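ApaG protein (PDB 3NRF) is of unknown function but belongs to the DUF4354 family and is probably exported across the inner membrane, folding mainly into beta strands, without helices. Local coordinates at residues 33-38 with 43-48; 67-72 with 78-83. One frame throughout, in Å; residues are numbered along the deposited sequence.

Interactions 1 and 2 rest on neighbouring antiparallel strands of one sheet, 24-37 and 79-88, and their centres lie about 8 Å apart. Each brings a loop-rich segment over its strand, and L35 of interaction 1 and L69 of interaction 2, both buried, touch each other. Their chemistry differs. Interaction 1 is slight, burying 141 Å² through one leucine pair and an isoleucine laid on an amide. Interaction 2 buries 259 Å² and sets side chains against backbone, with E68 at a more exposed margin. The covering segments are also tied together: L45 N and D72 O, 2.8 Å apart, form a probable hydrogen bond between segments 43-48 and 67-72.

Interaction 1: residues 33-38 with 43-48; sequences VRLVNA and ISLKNS
N37 and I43 meet where strand 24-37 ends and the chain comes back as strand 43-44. With CG anti to the backbone N (chi1 178°), the amide of N37 extends from its CB toward segment 43-48. The first of its atoms to meet I43 is CG, 3.8 Å from I43 CD1. OD1 is closer still, 3.4 Å from the same methyl, and ND2 lies 3.8 Å from I43 CG1. The CG1-CD1 bond of I43 therefore lies across one face of the flat amide, leaving its polar atoms to other partners: ND2 donates to the backbone oxygens of L74 and S41, while OD1 takes a weak bond from A39 N. Those bonds fix the amide's rotation and satisfy a buried donor. Further along, L35 CD1 and L45 CD1 touch at 4.1 Å, a single methyl pair where the backbones have diverged to 10.6 Å between CA atoms. Beyond L45 the chain makes a type I turn, closed by S48 N bonding to L45 O at 3.1 Å. Strand 43-44, paired with 73-74, thus lies against one face of the larger sheet, consistent with the beta-sandwich folds of the MPT63-MPB63 clan.

Interaction 2: residues 67-72 with 78-83; sequences EELTAD and ASVEGD
L69 packs on the backbone of G82 at the middle of this contact, their CA atoms 6.0 Å apart. The leucine side chain is laid on the backbone of strand 79-88: CD1 approaches G82 O to 3.4 Å, and CD2 comes within 4.0 Å of E81 CA. Its first torsion (chi1 -65°) sets CG anti to its own carbonyl carbon and swings the branched end nearer the strand than its CB direction alone would suggest. G82, almost fully extended and without a side chain, lets the leucine settle directly on the peptide. L69 CD2 also reaches V80 CG2 at 4.4 Å, a looser methyl contact, and the cluster continues inward, because both L69 and V80 touch L35 of the adjacent strand.

A second group of contacts sets aliphatic carbon against carbonyl oxygen, in both directions. E68 CB packs 3.4 Å from E81 O, and V80 presents its CB and CG2 to E68 O, each 3.7 Å away. The strand thus offers a carbonyl to the aliphatic base of E68 and an isopropyl group to its carbonyl.

Hydrogen bonding lies within segment 67-72 rather than between the two segments. E67 O accepts both T70 N and T70 OG1, the hydroxyl at 2.6 Å and in the carbonyl plane, on a lone pair. The two bonds grip the short 3-10 turn of 67-69 that presents E68 and L69. Just before that turn, D66 accepts D83 N on its carboxylate, tying the start of the connection to the strand. With L69 lying on the G82 peptide, the connection between strands 59-65 and 73-74 packs through its one-turn 3-10 segment against one face of the antiparallel sheet, consistent with an all-beta sandwich.

Interaction 1: residues 33-38 with 43-48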
ATOM      1  N   VAL B  33     -13.714  -1.142 -11.732  1.00 15.56           N
ATOM      2  CA  VAL B  33     -14.700  -0.154 -12.076  1.00 17.05           C
ATOM      3  C   VAL B  33     -16.063  -0.819 -12.302  1.00 19.43           C
ATOM      4  O   VAL B  33     -16.141  -1.857 -12.974  1.00 20.45           O
ATOM      5  CB  VAL B  33     -14.292   0.591 -13.391  1.00 17.29           C
ATOM      6  CG1 VAL B  33     -15.319   1.633 -13.771  1.00 19.23           C
ATOM      7  CG2 VAL B  33     -12.900   1.219 -13.248  1.00 16.40           C
ATOM      8  N   ARG B  34     -17.123  -0.182 -11.823  1.00 19.19           N
ATOM      9  CA  ARG B  34     -18.498  -0.628 -12.084  1.00 16.95           C
ATOM     10  C   ARG B  34     -19.253   0.542 -12.690  1.00 18.30           C
ATOM     11  O   ARG B  34     -19.242   1.638 -12.136  1.00 21.44           O
ATOM     12  CB  ARG B  34     -19.224  -1.079 -10.816  1.00 22.51           C
ATOM     13  CG  ARG B  34     -20.654  -1.571 -11.129  1.00 20.20           C
ATOM     14  CD  ARG B  34     -21.377  -2.122  -9.919  1.00 27.44           C
ATOM     15  NE  ARG B  34     -20.630  -3.209  -9.292  1.00 27.55           N
ATOM     16  CZ  ARG B  34     -21.048  -3.857  -8.196  1.00 29.99           C
ATOM     17  NH1 ARG B  34     -22.168  -3.482  -7.604  1.00 34.80           N
ATOM     18  NH2 ARG B  34     -20.322  -4.839  -7.674  1.00 28.73           N
ATOM     19  N   LEU B  35     -19.901   0.328 -13.826  1.00 20.63           N
ATOM     20  CA  LEU B  35     -20.716   1.352 -14.440  1.00 18.02           C
ATOM     21  C   LEU B  35     -22.153   0.961 -14.163  1.00 23.16           C
ATOM     22  O   LEU B  35     -22.509  -0.191 -14.421  1.00 22.01           O
ATOM     23  CB  LEU B  35     -20.495   1.405 -15.946  1.00 18.33           C
ATOM     24  CG  LEU B  35     -19.040   1.566 -16.360  1.00 21.33           C
ATOM     25  CD1 LEU B  35     -18.994   1.521 -17.876  1.00 20.23           C
ATOM     26  CD2 LEU B  35     -18.433   2.884 -15.800  1.00 18.54           C
ATOM     27  N   VAL B  36     -22.940   1.911 -13.634  1.00 19.76           N
ATOM     28  CA  VAL B  36     -24.336   1.698 -13.277  1.00 19.21           C
ATOM     29  C   VAL B  36     -25.230   2.732 -13.973  1.00 25.64           C
ATOM     30  O   VAL B  36     -25.101   3.932 -13.718  1.00 23.77           O
ATOM     31  CB  VAL B  36     -24.574   1.807 -11.733  1.00 20.94           C
ATOM     32  CG1 VAL B  36     -26.061   1.560 -11.386  1.00 25.65           C
ATOM     33  CG2 VAL B  36     -23.670   0.830 -10.967  1.00 21.96           C
ATOM     34  N   ASN B  37     -26.133   2.275 -14.852  1.00 27.28           N
ATOM     35  CA  ASN B  37     -27.058   3.181 -15.546  1.00 28.10           C
ATOM     36  C   ASN B  37     -28.223   3.436 -14.634  1.00 31.62           C
ATOM     37  O   ASN B  37     -29.129   2.598 -14.529  1.00 27.76           O
ATOM     38  CB  ASN B  37     -27.523   2.639 -16.919  1.00 31.44           C
ATOM     39  CG  ASN B  37     -28.533   3.574 -17.642  1.00 33.21           C
ATOM     40  OD1 ASN B  37     -28.939   4.600 -17.116  1.00 37.13           O
ATOM     41  ND2 ASN B  37     -28.938   3.194 -18.848  1.00 32.83           N
ATOM     42  N   ALA B  38     -28.203   4.595 -13.969  1.00 32.87           N
ATOM     43  CA  ALA B  38     -29.257   4.984 -13.023  1.00 44.03           C
ATOM     44  C   ALA B  38     -30.537   5.491 -13.699  1.00 43.34           C
ATOM     45  O   ALA B  38     -31.605   5.505 -13.083  1.00 47.68           O
ATOM     46  CB  ALA B  38     -28.715   6.054 -12.067  1.00 38.42           C
ATOM     47  N   ILE B  43     -28.554   4.156 -22.488  1.00 37.99           N
ATOM     48  CA  ILE B  43     -27.555   5.201 -22.733  1.00 32.02           C
ATOM     49  C   ILE B  43     -26.409   4.657 -23.575  1.00 34.90           C
ATOM     50  O   ILE B  43     -25.863   3.599 -23.266  1.00 28.22           O
ATOM     51  CB  ILE B  43     -27.024   5.770 -21.353  1.00 33.60           C
ATOM     52  CG1 ILE B  43     -28.161   6.461 -20.583  1.00 37.95           C
ATOM     53  CG2 ILE B  43     -25.871   6.764 -21.537  1.00 34.58           C
ATOM     54  CD1 ILE B  43     -27.777   6.993 -19.177  1.00 38.10           C
ATOM     55  N   SER B  44     -26.085   5.336 -24.682  1.00 31.62           N
ATOM     56  CA  SER B  44     -24.953   4.936 -25.511  1.00 34.64           C
ATOM     57  C   SER B  44     -23.655   5.367 -24.856  1.00 30.67           C
ATOM     58  O   SER B  44     -23.556   6.478 -24.339  1.00 32.21           O
ATOM     59  CB  SER B  44     -25.001   5.570 -26.910  1.00 26.82           C
ATOM     60  OG  SER B  44     -23.879   5.130 -27.668  1.00 33.13           O
ATOM     61  N   LEU B  45     -22.671   4.475 -24.889  1.00 29.17           N
ATOM     62  CA  LEU B  45     -21.317   4.771 -24.413  1.00 25.86           C
ATOM     63  C   LEU B  45     -20.347   4.720 -25.597  1.00 33.23           C
ATOM     64  O   LEU B  45     -19.126   4.726 -25.424  1.00 31.19           O
ATOM     65  CB  LEU B  45     -20.896   3.750 -23.352  1.00 33.49           C
ATOM     66  CG  LEU B  45     -21.693   3.723 -22.040  1.00 36.91           C
ATOM     67  CD1 LEU B  45     -21.208   2.586 -21.169  1.00 36.54           C
ATOM     68  CD2 LEU B  45     -21.604   5.041 -21.303  1.00 37.08           C
ATOM     69  N   LYS B  46     -20.898   4.707 -26.809  1.00 29.05           N
ATOM     70  CA  LYS B  46     -20.107   4.529 -28.024  1.00 34.96           C
ATOM     71  C   LYS B  46     -19.029   5.592 -28.150  1.00 31.62           C
ATOM     72  O   LYS B  46     -17.900   5.281 -28.472  1.00 33.10           O
ATOM     73  CB  LYS B  46     -21.009   4.557 -29.274  1.00 40.62           C
ATOM     74  CG  LYS B  46     -20.302   4.113 -30.568  1.00 44.88           C
ATOM     75  CD  LYS B  46     -21.213   4.199 -31.829  1.00 47.22           C
ATOM     76  CE  LYS B  46     -22.353   3.168 -31.805  1.00 49.59           C
ATOM     77  NZ  LYS B  46     -21.857   1.749 -31.820  1.00 50.16           N
ATOM     78  N   ASN B  47     -19.398   6.848 -27.922  1.00 33.51           N
ATOM     79  CA  ASN B  47     -18.429   7.941 -28.057  1.00 43.48           C
ATOM     80  C   ASN B  47     -17.774   8.357 -26.744  1.00 32.27           C
ATOM     81  O   ASN B  47     -17.244   9.454 -26.645  1.00 32.97           O
ATOM     82  CB  ASN B  47     -19.124   9.127 -28.729  1.00 43.55           C
ATOM     83  CG  ASN B  47     -19.633   8.771 -30.105  1.00 48.45           C
ATOM     84  OD1 ASN B  47     -18.977   8.029 -30.852  1.00 50.19           O
ATOM     85  ND2 ASN B  47     -20.806   9.288 -30.450  1.00 50.25           N
ATOM     86  N   SER B  48     -17.782   7.450 -25.767  1.00 24.94           N
ATOM     87  CA  SER B  48     -17.249   7.701 -24.427  1.00 19.57           C
ATOM     88  C   SER B  48     -16.078   6.763 -24.064  1.00 25.28           C
ATOM     89  O   SER B  48     -15.893   5.691 -24.645  1.00 24.37           O
ATOM     90  CB  SER B  48     -18.334   7.473 -23.381  1.00 28.57           C
ATOM     91  OG  SER B  48     -19.460   8.312 -23.590  1.00 33.02           O
TER

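Interaction 2: residues 67-72 with 78-83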
ATOM      1  N   GLU B  67     -13.036  -6.441 -21.384  1.00 23.43           N
ATOM      2  CA  GLU B  67     -14.098  -6.382 -22.395  1.00 31.42           C
ATOM      3  C   GLU B  67     -15.473  -5.937 -21.855  1.00 24.24           C
ATOM      4  O   GLU B  67     -16.201  -5.185 -22.534  1.00 25.39           O
ATOM      5  CB  GLU B  67     -14.233  -7.747 -23.078  1.00 41.32           C
ATOM      6  CG  GLU B  67     -15.178  -7.746 -24.267  1.00 46.10           C
ATOM      7  CD  GLU B  67     -15.334  -9.119 -24.886  1.00 47.78           C
ATOM      8  OE1 GLU B  67     -14.437  -9.979 -24.704  1.00 49.45           O
ATOM      9  OE2 GLU B  67     -16.369  -9.331 -25.554  1.00 54.19           O
ATOM     10  N   GLU B  68     -15.820  -6.387 -20.649  1.00 26.40           N
ATOM     11  CA  GLU B  68     -17.090  -6.039 -20.029  1.00 26.72           C
ATOM     12  C   GLU B  68     -17.335  -4.533 -19.928  1.00 21.11           C
ATOM     13  O   GLU B  68     -18.489  -4.084 -20.006  1.00 26.67           O
ATOM     14  CB  GLU B  68     -17.202  -6.660 -18.628  1.00 28.47           C
ATOM     15  CG  GLU B  68     -17.399  -8.147 -18.619  1.00 36.00           C
ATOM     16  CD  GLU B  68     -16.135  -8.954 -18.861  1.00 32.81           C
ATOM     17  OE1 GLU B  68     -15.012  -8.397 -19.047  1.00 35.57           O
ATOM     18  OE2 GLU B  68     -16.291 -10.190 -18.882  1.00 39.87           O
ATOM     19  N   LEU B  69     -16.265  -3.750 -19.779  1.00 24.79           N
ATOM     20  CA  LEU B  69     -16.403  -2.279 -19.674  1.00 20.03           C
ATOM     21  C   LEU B  69     -16.544  -1.571 -21.047  1.00 24.91           C
ATOM     22  O   LEU B  69     -16.814  -0.367 -21.075  1.00 26.41           O
ATOM     23  CB  LEU B  69     -15.267  -1.661 -18.831  1.00 19.05           C
ATOM     24  CG  LEU B  69     -15.234  -2.064 -17.359  1.00 17.65           C
ATOM     25  CD1 LEU B  69     -13.930  -1.744 -16.711  1.00 17.53           C
ATOM     26  CD2 LEU B  69     -16.451  -1.463 -16.591  1.00 21.63           C
ATOM     27  N   THR B  70     -16.374  -2.320 -22.144  1.00 26.14           N
ATOM     28  CA  THR B  70     -16.418  -1.795 -23.520  1.00 28.61           C
ATOM     29  C   THR B  70     -17.828  -1.901 -24.149  1.00 30.39           C
ATOM     30  O   THR B  70     -17.993  -1.737 -25.357  1.00 32.01           O
ATOM     31  CB  THR B  70     -15.394  -2.510 -24.450  1.00 27.11           C
ATOM     32  OG1 THR B  70     -15.829  -3.847 -24.730  1.00 35.43           O
ATOM     33  CG2 THR B  70     -13.993  -2.544 -23.836  1.00 32.71           C
ATOM     34  N   ALA B  71     -18.847  -2.161 -23.339  1.00 25.48           N
ATOM     35  CA  ALA B  71     -20.228  -2.200 -23.856  1.00 33.09           C
ATOM     36  C   ALA B  71     -20.635  -0.929 -24.636  1.00 34.10           C
ATOM     37  O   ALA B  71     -20.373   0.198 -24.194  1.00 32.79           O
ATOM     38  CB  ALA B  71     -21.212  -2.426 -22.702  1.00 38.04           C
ATOM     39  N   ASP B  72     -21.305  -1.131 -25.770  1.00 33.95           N
ATOM     40  CA  ASP B  72     -21.742  -0.028 -26.625  0.50 30.59           C
ATOM     41  C   ASP B  72     -22.829   0.808 -25.957  1.00 35.10           C
ATOM     42  O   ASP B  72     -22.925   2.007 -26.205  1.00 30.88           O
ATOM     43  CB  ASP B  72     -22.251  -0.546 -27.971  0.50 32.23           C
ATOM     44  CG  ASP B  72     -22.398   0.559 -29.002  0.50 34.46           C
ATOM     45  OD1 ASP B  72     -23.440   0.608 -29.694  0.50 32.08           O
ATOM     46  OD2 ASP B  72     -21.465   1.391 -29.104  0.50 32.35           O
ATOM     47  N   ALA B  78     -29.185  -1.220 -15.406  1.00 29.42           N
ATOM     48  CA  ALA B  78     -28.160  -2.243 -15.510  1.00 29.39           C
ATOM     49  C   ALA B  78     -26.773  -1.773 -15.138  1.00 30.30           C
ATOM     50  O   ALA B  78     -26.433  -0.563 -15.245  1.00 25.59           O
ATOM     51  CB  ALA B  78     -28.123  -2.834 -16.934  1.00 30.02           C
ATOM     52  N   SER B  79     -25.937  -2.754 -14.770  1.00 24.63           N
ATOM     53  CA  SER B  79     -24.552  -2.547 -14.356  0.50 25.08           C
ATOM     54  C   SER B  79     -23.606  -3.506 -15.073  1.00 26.15           C
ATOM     55  O   SER B  79     -24.009  -4.648 -15.387  1.00 23.34           O
ATOM     56  CB  SER B  79     -24.419  -2.836 -12.852  0.50 27.58           C
ATOM     57  OG  SER B  79     -25.354  -2.103 -12.072  0.50 25.83           O
ATOM     58  N   VAL B  80     -22.377  -3.058 -15.314  1.00 19.46           N
ATOM     59  CA  VAL B  80     -21.311  -3.856 -15.835  1.00 19.68           C
ATOM     60  C   VAL B  80     -20.094  -3.516 -14.962  1.00 21.16           C
ATOM     61  O   VAL B  80     -20.008  -2.435 -14.361  1.00 20.97           O
ATOM     62  CB  VAL B  80     -21.051  -3.641 -17.354  1.00 21.56           C
ATOM     63  CG1 VAL B  80     -22.291  -4.047 -18.192  1.00 22.91           C
ATOM     64  CG2 VAL B  80     -20.651  -2.189 -17.651  1.00 22.72           C
ATOM     65  N   GLU B  81     -19.123  -4.403 -14.924  1.00 18.43           N
ATOM     66  CA  GLU B  81     -17.962  -4.210 -14.088  0.67 20.03           C
ATOM     67  C   GLU B  81     -16.767  -4.954 -14.624  1.00 17.75           C
ATOM     68  O   GLU B  81     -16.893  -5.965 -15.327  1.00 22.95           O
ATOM     69  CB  GLU B  81     -18.288  -4.629 -12.654  0.67 20.06           C
ATOM     70  CG  GLU B  81     -17.120  -4.764 -11.706  0.67 25.42           C
ATOM     71  CD  GLU B  81     -17.517  -5.300 -10.337  0.67 26.65           C
ATOM     72  OE1 GLU B  81     -18.178  -4.570  -9.542  0.67 24.94           O
ATOM     73  OE2 GLU B  81     -17.117  -6.460 -10.046  0.67 30.88           O
ATOM     74  N   GLY B  82     -15.585  -4.415 -14.351  1.00 17.09           N
ATOM     75  CA  GLY B  82     -14.320  -5.021 -14.761  1.00 19.15           C
ATOM     76  C   GLY B  82     -13.134  -4.187 -14.316  1.00 20.08           C
ATOM     77  O   GLY B  82     -13.286  -3.181 -13.642  1.00 18.38           O
ATOM     78  N   ASP B  83     -11.948  -4.605 -14.698  1.00 18.88           N
ATOM     79  CA  ASP B  83     -10.715  -3.867 -14.403  1.00 18.66           C
ATOM     80  C   ASP B  83     -10.292  -2.950 -15.527  1.00 17.61           C
ATOM     81  O   ASP B  83     -10.569  -3.206 -16.700  1.00 17.90           O
ATOM     82  CB  ASP B  83      -9.599  -4.840 -14.115  1.00 20.63           C
ATOM     83  CG  ASP B  83      -9.941  -5.716 -12.916  1.00 22.57           C
ATOM     84  OD1 ASP B  83     -10.134  -5.152 -11.822  1.00 25.65           O
ATOM     85  OD2 ASP B  83     -10.058  -6.944 -13.074  1.00 31.49           O
TER